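Local coordinates for protein putative trimethylamine methyltransferase (Rhizobium meliloti, PDB 4YYC) that probably acts as a methyltransferase of the trimethylamine methyltransferase type, at residues A[362-367]-A[395-400]; A[137-142]-A[179-184]; A[319-324]-A[334-339]. All coordinates share one frame; numbering follows the deposited sequence.

Contact 1: A[362-367]-A[395-400]; sequences GSKVPD and WLEGGL
In what is probably the beta/alpha barrel of this family, the loop from strand 354-355 to helix 368-383 meets strand 395-396, at the edge of a separate small mixed sheet; S363, K364 and P366 touch L396 and E397. One backbone hydrogen bond joins them, E397 N to S363 O at 2.9 Å, bent at the hydrogen (130°). L396 suits its place because its branched apolar end can blanket the loop backbone. Its CG stands anti to the backbone N (chi1 -162°), which brings CD1 to 3.5 Å from S363 O, while CD2 lies alongside P366 CD at 4.3 Å. P366 centres an inverse gamma turn, just before D367 caps the helix. K364 is bent at chi2 and chi3, folding back until NZ donates to G362 O at 3.1 Å. Its chain crosses that of E397 at about a right angle, K364 CD resting 3.7 Å from E397 CG. K364 NZ also donates to N468 O and forms a salt bridge with D466, both of the second subunit, while E397 OE2 pairs with R153. An alanine at K364 would probably leave D466 and the N468 carbonyl without their lysine partner, and E397 without the methylenes packed across it. One water donates to both K364 O and E397 OE1, 2.7 Å from the latter.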
ATOM      1  N   GLY A 362     -14.392   0.320  -4.882  1.00 13.16           N
ATOM      2  CA  GLY A 362     -15.648   0.745  -5.458  1.00 13.44           C
ATOM      3  C   GLY A 362     -15.749   0.500  -6.949  1.00 13.23           C
ATOM      4  O   GLY A 362     -16.795   0.748  -7.554  1.00 14.58           O
ATOM      5  N   SER A 363     -14.674   0.061  -7.582  1.00 13.11           N
ATOM      6  CA  SER A 363     -14.726  -0.219  -8.998  1.00 12.84           C
ATOM      7  C   SER A 363     -15.678  -1.317  -9.379  1.00 12.93           C
ATOM      8  O   SER A 363     -15.986  -2.185  -8.590  1.00 12.85           O
ATOM      9  CB  SER A 363     -13.326  -0.639  -9.475  1.00 12.67           C
ATOM     10  OG  SER A 363     -13.259  -0.601 -10.875  1.00 12.64           O
ATOM     11  N   LYS A 364     -16.182  -1.270 -10.617  1.00 12.94           N
ATOM     12  CA  LYS A 364     -17.090  -2.289 -11.130  1.00 13.36           C
ATOM     13  C   LYS A 364     -16.375  -3.491 -11.735  1.00 13.66           C
ATOM     14  O   LYS A 364     -17.004  -4.507 -12.032  1.00 15.12           O
ATOM     15  CB  LYS A 364     -18.062  -1.670 -12.145  1.00 13.50           C
ATOM     16  CG  LYS A 364     -19.307  -1.039 -11.511  1.00 14.01           C
ATOM     17  CD  LYS A 364     -19.112   0.003 -10.452  1.00 14.36           C
ATOM     18  CE  LYS A 364     -18.452   1.240 -10.971  1.00 14.60           C
ATOM     19  NZ  LYS A 364     -18.253   2.224  -9.878  1.00 15.11           N
ATOM     20  N   VAL A 365     -15.066  -3.333 -11.956  1.00 13.35           N
ATOM     21  CA  VAL A 365     -14.275  -4.342 -12.654  1.00 13.36           C
ATOM     22  C   VAL A 365     -12.944  -4.489 -11.908  1.00 13.02           C
ATOM     23  O   VAL A 365     -12.535  -3.554 -11.224  1.00 12.45           O
ATOM     24  CB  VAL A 365     -14.024  -3.968 -14.129  1.00 14.04           C
ATOM     25  CG1 VAL A 365     -15.272  -4.240 -14.935  1.00 14.61           C
ATOM     26  CG2 VAL A 365     -13.589  -2.523 -14.277  1.00 13.82           C
ATOM     27  N   PRO A 366     -12.285  -5.640 -12.033  1.00 13.14           N
ATOM     28  CA  PRO A 366     -11.010  -5.875 -11.335  1.00 13.18           C
ATOM     29  C   PRO A 366      -9.849  -5.148 -12.077  1.00 13.26           C
ATOM     30  O   PRO A 366      -8.877  -5.792 -12.478  1.00 14.01           O
ATOM     31  CB  PRO A 366     -10.892  -7.414 -11.377  1.00 13.77           C
ATOM     32  CG  PRO A 366     -11.577  -7.782 -12.605  1.00 14.20           C
ATOM     33  CD  PRO A 366     -12.726  -6.817 -12.781  1.00 13.86           C
ATOM     34  N   ASP A 367      -9.997  -3.846 -12.279  1.00 12.38           N
ATOM     35  CA  ASP A 367      -9.019  -3.040 -13.034  1.00 12.12           C
ATOM     36  C   ASP A 367      -8.074  -2.323 -12.086  1.00 11.93           C
ATOM     37  O   ASP A 367      -7.948  -2.705 -10.916  1.00 11.91           O
ATOM     38  CB  ASP A 367      -9.777  -2.050 -13.943  1.00 12.01           C
ATOM     39  CG  ASP A 367     -10.500  -0.926 -13.170  1.00 12.20           C
ATOM     40  OD1 ASP A 367     -10.645  -1.024 -11.933  1.00 12.16           O
ATOM     41  OD2 ASP A 367     -10.921   0.018 -13.880  1.00 12.56           O
ATOM     42  N   TRP A 395     -14.121  -8.798  -2.706  1.00 12.71           N
ATOM     43  CA  TRP A 395     -15.034  -7.651  -2.770  1.00 13.24           C
ATOM     44  C   TRP A 395     -14.835  -6.809  -4.022  1.00 13.30           C
ATOM     45  O   TRP A 395     -13.705  -6.383  -4.336  1.00 13.20           O
ATOM     46  CB  TRP A 395     -14.767  -6.795  -1.540  1.00 13.54           C
ATOM     47  CG  TRP A 395     -15.385  -5.462  -1.395  1.00 13.46           C
ATOM     48  CD1 TRP A 395     -15.193  -4.345  -2.169  1.00 13.59           C
ATOM     49  CD2 TRP A 395     -16.235  -5.041  -0.318  1.00 13.62           C
ATOM     50  NE1 TRP A 395     -15.834  -3.252  -1.602  1.00 13.50           N
ATOM     51  CE2 TRP A 395     -16.486  -3.659  -0.481  1.00 13.54           C
ATOM     52  CE3 TRP A 395     -16.832  -5.706   0.770  1.00 14.23           C
ATOM     53  CZ2 TRP A 395     -17.293  -2.954   0.391  1.00 13.77           C
ATOM     54  CZ3 TRP A 395     -17.604  -4.991   1.613  1.00 14.45           C
ATOM     55  CH2 TRP A 395     -17.849  -3.645   1.410  1.00 14.53           C
ATOM     56  N   LEU A 396     -15.941  -6.470  -4.667  1.00 13.41           N
ATOM     57  CA  LEU A 396     -15.937  -5.555  -5.771  1.00 13.61           C
ATOM     58  C   LEU A 396     -17.207  -4.710  -5.668  1.00 13.76           C
ATOM     59  O   LEU A 396     -18.179  -5.060  -4.971  1.00 13.34           O
ATOM     60  CB  LEU A 396     -15.892  -6.398  -7.091  1.00 14.32           C
ATOM     61  CG  LEU A 396     -15.472  -5.721  -8.369  1.00 14.93           C
ATOM     62  CD1 LEU A 396     -14.074  -5.126  -8.278  1.00 15.43           C
ATOM     63  CD2 LEU A 396     -15.504  -6.747  -9.489  1.00 14.95           C
ATOM     64  N   GLU A 397     -17.217  -3.586  -6.366  1.00 14.04           N
ATOM     65  CA  GLU A 397     -18.391  -2.789  -6.575  1.00 14.73           C
ATOM     66  C   GLU A 397     -18.976  -2.353  -5.237  1.00 14.59           C
ATOM     67  O   GLU A 397     -20.176  -2.420  -4.998  1.00 14.96           O
ATOM     68  CB  GLU A 397     -19.416  -3.533  -7.478  1.00 15.45           C
ATOM     69  CG  GLU A 397     -20.387  -2.595  -8.132  1.00 16.45           C
ATOM     70  CD  GLU A 397     -21.499  -3.329  -8.832  1.00 16.85           C
ATOM     71  OE1 GLU A 397     -21.227  -4.103  -9.798  1.00 17.95           O
ATOM     72  OE2 GLU A 397     -22.653  -3.192  -8.399  1.00 18.18           O
ATOM     73  N   GLY A 398     -18.119  -1.908  -4.326  1.00 13.91           N
ATOM     74  CA  GLY A 398     -18.581  -1.321  -3.110  1.00 14.41           C
ATOM     75  C   GLY A 398     -19.294  -2.276  -2.188  1.00 14.76           C
ATOM     76  O   GLY A 398     -20.047  -1.839  -1.283  1.00 16.10           O
ATOM     77  N   GLY A 399     -19.059  -3.573  -2.357  1.00 14.22           N
ATOM     78  CA  GLY A 399     -19.683  -4.566  -1.501  1.00 14.50           C
ATOM     79  C   GLY A 399     -20.880  -5.242  -2.110  1.00 14.28           C
ATOM     80  O   GLY A 399     -21.455  -6.115  -1.484  1.00 15.02           O
ATOM     81  N   LEU A 400     -21.287  -4.852  -3.316  1.00 14.36           N
ATOM     82  CA  LEU A 400     -22.427  -5.481  -3.974  1.00 14.86           C
ATOM     83  C   LEU A 400     -22.076  -6.727  -4.705  1.00 14.01           C
ATOM     84  O   LEU A 400     -22.969  -7.518  -5.035  1.00 14.04           O
ATOM     85  CB  LEU A 400     -23.109  -4.507  -4.950  1.00 16.12           C
ATOM     86  CG  LEU A 400     -23.937  -3.412  -4.347  1.00 18.07           C
ATOM     87  CD1 LEU A 400     -24.406  -2.442  -5.408  1.00 19.05           C
ATOM     88  CD2 LEU A 400     -25.137  -3.993  -3.612  1.00 19.56           C
TER
HETATM   89  O   HOH W   1     -19.641  -5.303 -11.651  1.00 18.92           O

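Contact 2: A[137-142]-A[179-184]; sequences FAPVYG and GTVCEP
Y141 lays one face of its ring over T180. The CB of T180 sits 3.9 Å from the ring centroid and only 6° off the normal, a CH-pi contact, and OG1 lies over the same face, 3.6 Å from Y141 CZ. The ring reaches this place because its CG is anti to the backbone N (chi1 -175°). G179 suits the spot beside it, since any CB there would run into Y141 CE2. Next to the ring the backbones meet: G142 N donates to T180 O at 2.8 Å, almost straight (167°) and in the carbonyl plane. T180 is the centre of an inverse gamma turn. V181 points its CA-H at V140 O, 3.3 Å from CA, and V181 CG1 meets P139 CB at 4.1 Å, two compact apolar groups. Waters bridge V140 O to G179 N and G142 O to E183 OE1, the other oxygen of E183 being held by R192. The Y141 side chain lies about 4 Å from the bound unknown ligand, consistent with a place in the wall of its site. P139 and V181 pack on helix 158-170, through A168 and through F161 and F164; V140 touches S402 of strand 401-403, and T180 leans on M196 of helix 192-202.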
ATOM      1  N   PHE A 137      -7.048 -13.635   7.974  1.00 13.88           N
ATOM      2  CA  PHE A 137      -7.755 -13.179   6.787  1.00 13.73           C
ATOM      3  C   PHE A 137      -9.009 -14.023   6.564  1.00 14.10           C
ATOM      4  O   PHE A 137      -8.954 -15.268   6.587  1.00 14.59           O
ATOM      5  CB  PHE A 137      -6.894 -13.295   5.552  1.00 13.98           C
ATOM      6  CG  PHE A 137      -5.705 -12.381   5.537  1.00 13.89           C
ATOM      7  CD1 PHE A 137      -5.804 -11.077   5.936  1.00 13.95           C
ATOM      8  CD2 PHE A 137      -4.471 -12.841   5.044  1.00 14.52           C
ATOM      9  CE1 PHE A 137      -4.683 -10.226   5.863  1.00 14.29           C
ATOM     10  CE2 PHE A 137      -3.370 -11.999   4.965  1.00 14.58           C
ATOM     11  CZ  PHE A 137      -3.472 -10.700   5.381  1.00 14.45           C
ATOM     12  N   ALA A 138     -10.113 -13.353   6.218  1.00 13.19           N
ATOM     13  CA  ALA A 138     -11.377 -13.999   5.860  1.00 13.55           C
ATOM     14  C   ALA A 138     -11.913 -13.421   4.572  1.00 13.37           C
ATOM     15  O   ALA A 138     -11.589 -12.267   4.223  1.00 13.75           O
ATOM     16  CB  ALA A 138     -12.432 -13.805   6.913  1.00 13.95           C
ATOM     17  N   PRO A 139     -12.746 -14.170   3.860  1.00 13.58           N
ATOM     18  CA  PRO A 139     -13.286 -13.622   2.597  1.00 13.34           C
ATOM     19  C   PRO A 139     -14.260 -12.461   2.711  1.00 12.92           C
ATOM     20  O   PRO A 139     -14.736 -12.076   3.793  1.00 12.90           O
ATOM     21  CB  PRO A 139     -13.976 -14.832   1.944  1.00 13.86           C
ATOM     22  CG  PRO A 139     -13.459 -16.042   2.678  1.00 14.40           C
ATOM     23  CD  PRO A 139     -13.082 -15.583   4.038  1.00 14.09           C
ATOM     24  N   VAL A 140     -14.508 -11.874   1.548  1.00 12.86           N
ATOM     25  CA  VAL A 140     -15.696 -11.044   1.307  1.00 12.83           C
ATOM     26  C   VAL A 140     -16.932 -11.550   2.043  1.00 12.89           C
ATOM     27  O   VAL A 140     -17.181 -12.752   2.115  1.00 13.27           O
ATOM     28  CB  VAL A 140     -15.945 -10.896  -0.193  1.00 13.04           C
ATOM     29  CG1 VAL A 140     -16.195 -12.252  -0.852  1.00 13.21           C
ATOM     30  CG2 VAL A 140     -17.045  -9.874  -0.498  1.00 13.42           C
ATOM     31  N   TYR A 141     -17.724 -10.604   2.542  1.00 12.41           N
ATOM     32  CA  TYR A 141     -18.970 -10.912   3.267  1.00 12.75           C
ATOM     33  C   TYR A 141     -20.067  -9.961   2.790  1.00 12.86           C
ATOM     34  O   TYR A 141     -19.893  -8.734   2.767  1.00 13.35           O
ATOM     35  CB  TYR A 141     -18.679 -10.696   4.752  1.00 12.96           C
ATOM     36  CG  TYR A 141     -19.764 -11.065   5.745  1.00 13.43           C
ATOM     37  CD1 TYR A 141     -20.917 -10.298   5.844  1.00 13.79           C
ATOM     38  CD2 TYR A 141     -19.571 -12.123   6.621  1.00 13.48           C
ATOM     39  CE1 TYR A 141     -21.907 -10.596   6.773  1.00 14.06           C
ATOM     40  CE2 TYR A 141     -20.549 -12.412   7.561  1.00 13.84           C
ATOM     41  CZ  TYR A 141     -21.698 -11.653   7.637  1.00 14.39           C
ATOM     42  OH  TYR A 141     -22.697 -11.964   8.568  1.00 15.30           O
ATOM     43  N   GLY A 142     -21.205 -10.526   2.418  1.00 13.20           N
ATOM     44  CA  GLY A 142     -22.414  -9.766   2.110  1.00 13.29           C
ATOM     45  C   GLY A 142     -22.951  -9.659   0.693  1.00 13.71           C
ATOM     46  O   GLY A 142     -24.148  -9.475   0.543  1.00 14.24           O
ATOM     47  N   GLY A 179     -18.056 -16.149   6.296  1.00 14.81           N
ATOM     48  CA  GLY A 179     -19.441 -16.190   6.659  1.00 15.44           C
ATOM     49  C   GLY A 179     -20.292 -16.106   5.420  1.00 15.46           C
ATOM     50  O   GLY A 179     -20.352 -17.046   4.636  1.00 15.96           O
ATOM     51  N   THR A 180     -20.915 -14.973   5.194  1.00 15.14           N
ATOM     52  CA  THR A 180     -21.808 -14.773   4.048  1.00 15.36           C
ATOM     53  C   THR A 180     -20.942 -14.409   2.829  1.00 14.99           C
ATOM     54  O   THR A 180     -20.921 -13.279   2.364  1.00 14.89           O
ATOM     55  CB  THR A 180     -22.793 -13.659   4.375  1.00 16.05           C
ATOM     56  OG1 THR A 180     -23.493 -13.999   5.575  1.00 17.05           O
ATOM     57  CG2 THR A 180     -23.767 -13.391   3.262  1.00 16.45           C
ATOM     58  N   VAL A 181     -20.257 -15.405   2.281  1.00 14.56           N
ATOM     59  CA  VAL A 181     -19.315 -15.149   1.177  1.00 14.72           C
ATOM     60  C   VAL A 181     -20.043 -14.570  -0.029  1.00 15.08           C
ATOM     61  O   VAL A 181     -19.470 -13.788  -0.787  1.00 15.92           O
ATOM     62  CB  VAL A 181     -18.454 -16.373   0.839  1.00 14.42           C
ATOM     63  CG1 VAL A 181     -17.588 -16.740   2.026  1.00 14.40           C
ATOM     64  CG2 VAL A 181     -19.274 -17.605   0.402  1.00 14.87           C
ATOM     65  N   CYS A 182     -21.307 -14.958  -0.172  1.00 15.48           N
ATOM     66  CA  CYS A 182     -22.287 -14.245  -0.984  1.00 16.04           C
ATOM     67  C   CYS A 182     -23.655 -14.595  -0.429  1.00 16.61           C
ATOM     68  O   CYS A 182     -23.755 -15.446   0.426  1.00 16.30           O
ATOM     69  CB  CYS A 182     -22.143 -14.584  -2.458  1.00 16.56           C
ATOM     70  SG  CYS A 182     -22.305 -16.346  -2.868  1.00 18.17           S
ATOM     71  N   GLU A 183     -24.679 -13.917  -0.887  1.00 16.94           N
ATOM     72  CA  GLU A 183     -26.039 -14.168  -0.434  1.00 18.83           C
ATOM     73  C   GLU A 183     -26.726 -15.073  -1.446  1.00 18.76           C
ATOM     74  O   GLU A 183     -27.019 -14.626  -2.564  1.00 19.55           O
ATOM     75  CB  GLU A 183     -26.754 -12.811  -0.349  1.00 20.94           C
ATOM     76  CG  GLU A 183     -28.134 -12.850   0.271  1.00 24.19           C
ATOM     77  CD  GLU A 183     -28.110 -13.130   1.759  1.00 26.85           C
ATOM     78  OE1 GLU A 183     -27.224 -12.609   2.466  1.00 30.22           O
ATOM     79  OE2 GLU A 183     -29.021 -13.839   2.244  1.00 29.76           O
ATOM     80  N   PRO A 184     -27.004 -16.337  -1.109  1.00 19.00           N
ATOM     81  CA  PRO A 184     -27.599 -17.261  -2.140  1.00 19.49           C
ATOM     82  C   PRO A 184     -29.070 -17.010  -2.405  1.00 19.81           C
ATOM     83  O   PRO A 184     -29.902 -17.191  -1.495  1.00 21.18           O
ATOM     84  CB  PRO A 184     -27.385 -18.657  -1.554  1.00 20.34           C
ATOM     85  CG  PRO A 184     -27.249 -18.432  -0.107  1.00 20.52           C
ATOM     86  CD  PRO A 184     -26.669 -17.063   0.135  1.00 18.91           C
TER
HETATM   87  O   HOH W   2     -16.915 -13.902   4.668  1.00 15.18           O
HETATM   88  O   HOH W   3     -26.281  -9.953   2.199  1.00 35.46           O

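Contact 3: A[319-324]-A[334-339]; sequences AASISM and PEPSLV
P336 meets the backbone of A319 and A320 with the CB and CG of its ring, and this is where the contact is tight. Its CB comes to 3.5 Å from A319 O, and its CG to 3.9 Å from A320 CA and 3.8 Å from S321 OG, whose hydrogen bonds go to T330 and T333. A319, whose methyl points at the helix, is small enough for the axes of strand 319-322 and helix 334-339 to come within 7.1 Å; the CB of A320 points away. Proline suits the first helical turn, where L338 N to P334 O begins the bonding and no N-H is asked of P336. Strand and helix, nearly antiparallel at 154°, form what is probably a beta-alpha unit of the barrel, with the short antiparallel strand 329-330 inserted in the connection. One turn on, V339 sets CG1 opposite its backbone N (chi1 167°), turning it to A319 CB at 4.0 Å; V286, T289, L290 and I293 of helix 286-307 also pack on V339. The loose side begins at I322, which leaves the helix segment and packs on L446 of the second subunit. On the helix, E335 OE2 forms a salt bridge with K419 of that subunit, while the exposed selenomethionine M324 is poorly ordered.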
ATOM      1  N   ALA A 319     -15.096   1.375   7.632  1.00 20.38           N
ATOM      2  CA  ALA A 319     -15.015   2.802   7.413  1.00 21.41           C
ATOM      3  C   ALA A 319     -14.536   3.145   6.022  1.00 21.63           C
ATOM      4  O   ALA A 319     -13.496   2.679   5.556  1.00 24.31           O
ATOM      5  CB  ALA A 319     -14.183   3.460   8.510  1.00 23.14           C
ATOM      6  N   ALA A 320     -15.380   3.853   5.321  1.00 20.23           N
ATOM      7  CA  ALA A 320     -15.065   4.346   3.999  1.00 20.05           C
ATOM      8  C   ALA A 320     -15.463   5.806   3.923  1.00 21.14           C
ATOM      9  O   ALA A 320     -15.923   6.395   4.937  1.00 20.82           O
ATOM     10  CB  ALA A 320     -15.785   3.488   2.979  1.00 20.88           C
ATOM     11  N   SER A 321     -15.230   6.436   2.786  1.00 21.53           N
ATOM     12  CA  SER A 321     -15.607   7.835   2.596  1.00 24.59           C
ATOM     13  C   SER A 321     -16.779   7.936   1.636  1.00 26.27           C
ATOM     14  O   SER A 321     -17.313   6.909   1.168  1.00 24.05           O
ATOM     15  CB  SER A 321     -14.388   8.662   2.136  1.00 26.01           C
ATOM     16  OG  SER A 321     -13.625   7.948   1.191  1.00 27.36           O
ATOM     17  N   ILE A 322     -17.192   9.162   1.360  1.00 29.57           N
ATOM     18  CA  ILE A 322     -18.199   9.415   0.320  1.00 33.93           C
ATOM     19  C   ILE A 322     -17.646  10.399  -0.686  1.00 37.04           C
ATOM     20  O   ILE A 322     -16.742  11.160  -0.376  1.00 37.80           O
ATOM     21  CB  ILE A 322     -19.541   9.955   0.845  1.00 37.37           C
ATOM     22  CG1 ILE A 322     -19.349  11.230   1.653  1.00 39.67           C
ATOM     23  CG2 ILE A 322     -20.240   8.900   1.672  1.00 36.50           C
ATOM     24  CD1 ILE A 322     -20.660  11.834   2.076  1.00 43.50           C
ATOM     25  N   SER A 323     -18.171  10.338  -1.898  1.00 40.57           N
ATOM     26  CA  SER A 323     -17.856  11.316  -2.937  1.00 45.58           C
ATOM     27  C   SER A 323     -18.674  12.571  -2.609  1.00 51.56           C
ATOM     28  O   SER A 323     -19.897  12.503  -2.512  1.00 52.70           O
ATOM     29  CB  SER A 323     -18.216  10.768  -4.330  1.00 46.84           C
HETATM   30  N   MSE A 324     -17.979  13.693  -2.398  1.00 55.52           N
HETATM   31  CA  MSE A 324     -18.608  14.993  -2.138  1.00 62.15           C
HETATM   32  C   MSE A 324     -19.462  15.428  -3.336  1.00 67.46           C
HETATM   33  O   MSE A 324     -20.448  16.140  -3.157  1.00 72.16           O
HETATM   34  CB  MSE A 324     -17.542  16.052  -1.798  1.00 64.04           C
ATOM     35  N   PRO A 334      -7.307   8.658   1.479  1.00 20.29           N
ATOM     36  CA  PRO A 334      -6.491   8.810   2.701  1.00 20.94           C
ATOM     37  C   PRO A 334      -7.266   8.726   3.998  1.00 20.40           C
ATOM     38  O   PRO A 334      -6.808   8.099   4.963  1.00 19.65           O
ATOM     39  CB  PRO A 334      -5.886  10.205   2.541  1.00 23.69           C
ATOM     40  CG  PRO A 334      -5.897  10.458   1.081  1.00 24.53           C
ATOM     41  CD  PRO A 334      -7.081   9.750   0.519  1.00 22.67           C
ATOM     42  N   GLU A 335      -8.464   9.297   4.000  1.00 21.10           N
ATOM     43  CA  GLU A 335      -9.209   9.475   5.257  1.00 22.29           C
ATOM     44  C   GLU A 335      -9.573   8.111   5.908  1.00 19.88           C
ATOM     45  O   GLU A 335      -9.252   7.910   7.093  1.00 19.61           O
ATOM     46  CB  GLU A 335     -10.398  10.393   5.039  1.00 24.82           C
ATOM     47  CG  GLU A 335      -9.989  11.783   4.540  1.00 29.31           C
ATOM     48  CD  GLU A 335      -9.605  11.938   3.020  1.00 31.09           C
ATOM     49  OE1 GLU A 335      -9.865  11.051   2.138  1.00 29.56           O
ATOM     50  OE2 GLU A 335      -9.010  13.001   2.653  1.00 36.96           O
ATOM     51  N   PRO A 336     -10.097   7.120   5.140  1.00 18.50           N
ATOM     52  CA  PRO A 336     -10.373   5.830   5.750  1.00 17.30           C
ATOM     53  C   PRO A 336      -9.125   5.115   6.278  1.00 17.09           C
ATOM     54  O   PRO A 336      -9.197   4.412   7.286  1.00 16.33           O
ATOM     55  CB  PRO A 336     -11.040   4.997   4.631  1.00 17.06           C
ATOM     56  CG  PRO A 336     -11.550   6.011   3.673  1.00 18.08           C
ATOM     57  CD  PRO A 336     -10.685   7.223   3.788  1.00 18.89           C
ATOM     58  N   SER A 337      -7.978   5.324   5.641  1.00 14.47           N
ATOM     59  CA  SER A 337      -6.758   4.701   6.128  1.00 14.90           C
ATOM     60  C   SER A 337      -6.350   5.324   7.463  1.00 15.18           C
ATOM     61  O   SER A 337      -5.951   4.622   8.393  1.00 15.24           O
ATOM     62  CB  SER A 337      -5.605   4.784   5.124  1.00 15.71           C
ATOM     63  OG  SER A 337      -5.815   3.805   4.099  1.00 16.79           O
ATOM     64  N   LEU A 338      -6.418   6.628   7.550  1.00 15.71           N
ATOM     65  CA  LEU A 338      -6.067   7.304   8.797  1.00 15.94           C
ATOM     66  C   LEU A 338      -7.010   6.928   9.924  1.00 16.29           C
ATOM     67  O   LEU A 338      -6.574   6.657  11.053  1.00 16.33           O
ATOM     68  CB  LEU A 338      -6.085   8.833   8.631  1.00 16.74           C
ATOM     69  CG  LEU A 338      -4.973   9.350   7.708  1.00 17.18           C
ATOM     70  CD1 LEU A 338      -5.210  10.830   7.378  1.00 18.39           C
ATOM     71  CD2 LEU A 338      -3.574   9.139   8.214  1.00 17.75           C
ATOM     72  N   VAL A 339      -8.289   6.896   9.628  1.00 16.06           N
ATOM     73  CA  VAL A 339      -9.286   6.402  10.612  1.00 16.40           C
ATOM     74  C   VAL A 339      -8.894   4.996  11.099  1.00 16.40           C
ATOM     75  O   VAL A 339      -8.842   4.730  12.296  1.00 16.64           O
ATOM     76  CB  VAL A 339     -10.707   6.334  10.013  1.00 16.51           C
ATOM     77  CG1 VAL A 339     -11.694   5.527  10.883  1.00 16.91           C
ATOM     78  CG2 VAL A 339     -11.253   7.739   9.762  1.00 17.00           C
TER

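Contacts 1 and 2 adjoin, their centres about 14 Å apart, and touch where W395 N lies 3.7 Å from V140 CB. H391 also joins them: its ring meets W395 edge-to-face and its ND1 bonds to Y141 N. Contact 3 stands apart, centred about 16 Å from the centre of contact 1 and about 22 Å from that of contact 2, with no direct touch to either. The contacts lie at different distances from the bound unknown ligand: the side chains of Y141 and A319 are about 4 Å and 9 Å from it, and G398 about 10 Å. Contacts 1 and 3 both reach the second subunit, through K364 and E335 among others, whereas the two segments of contact 2 touch no other chain of the assembly.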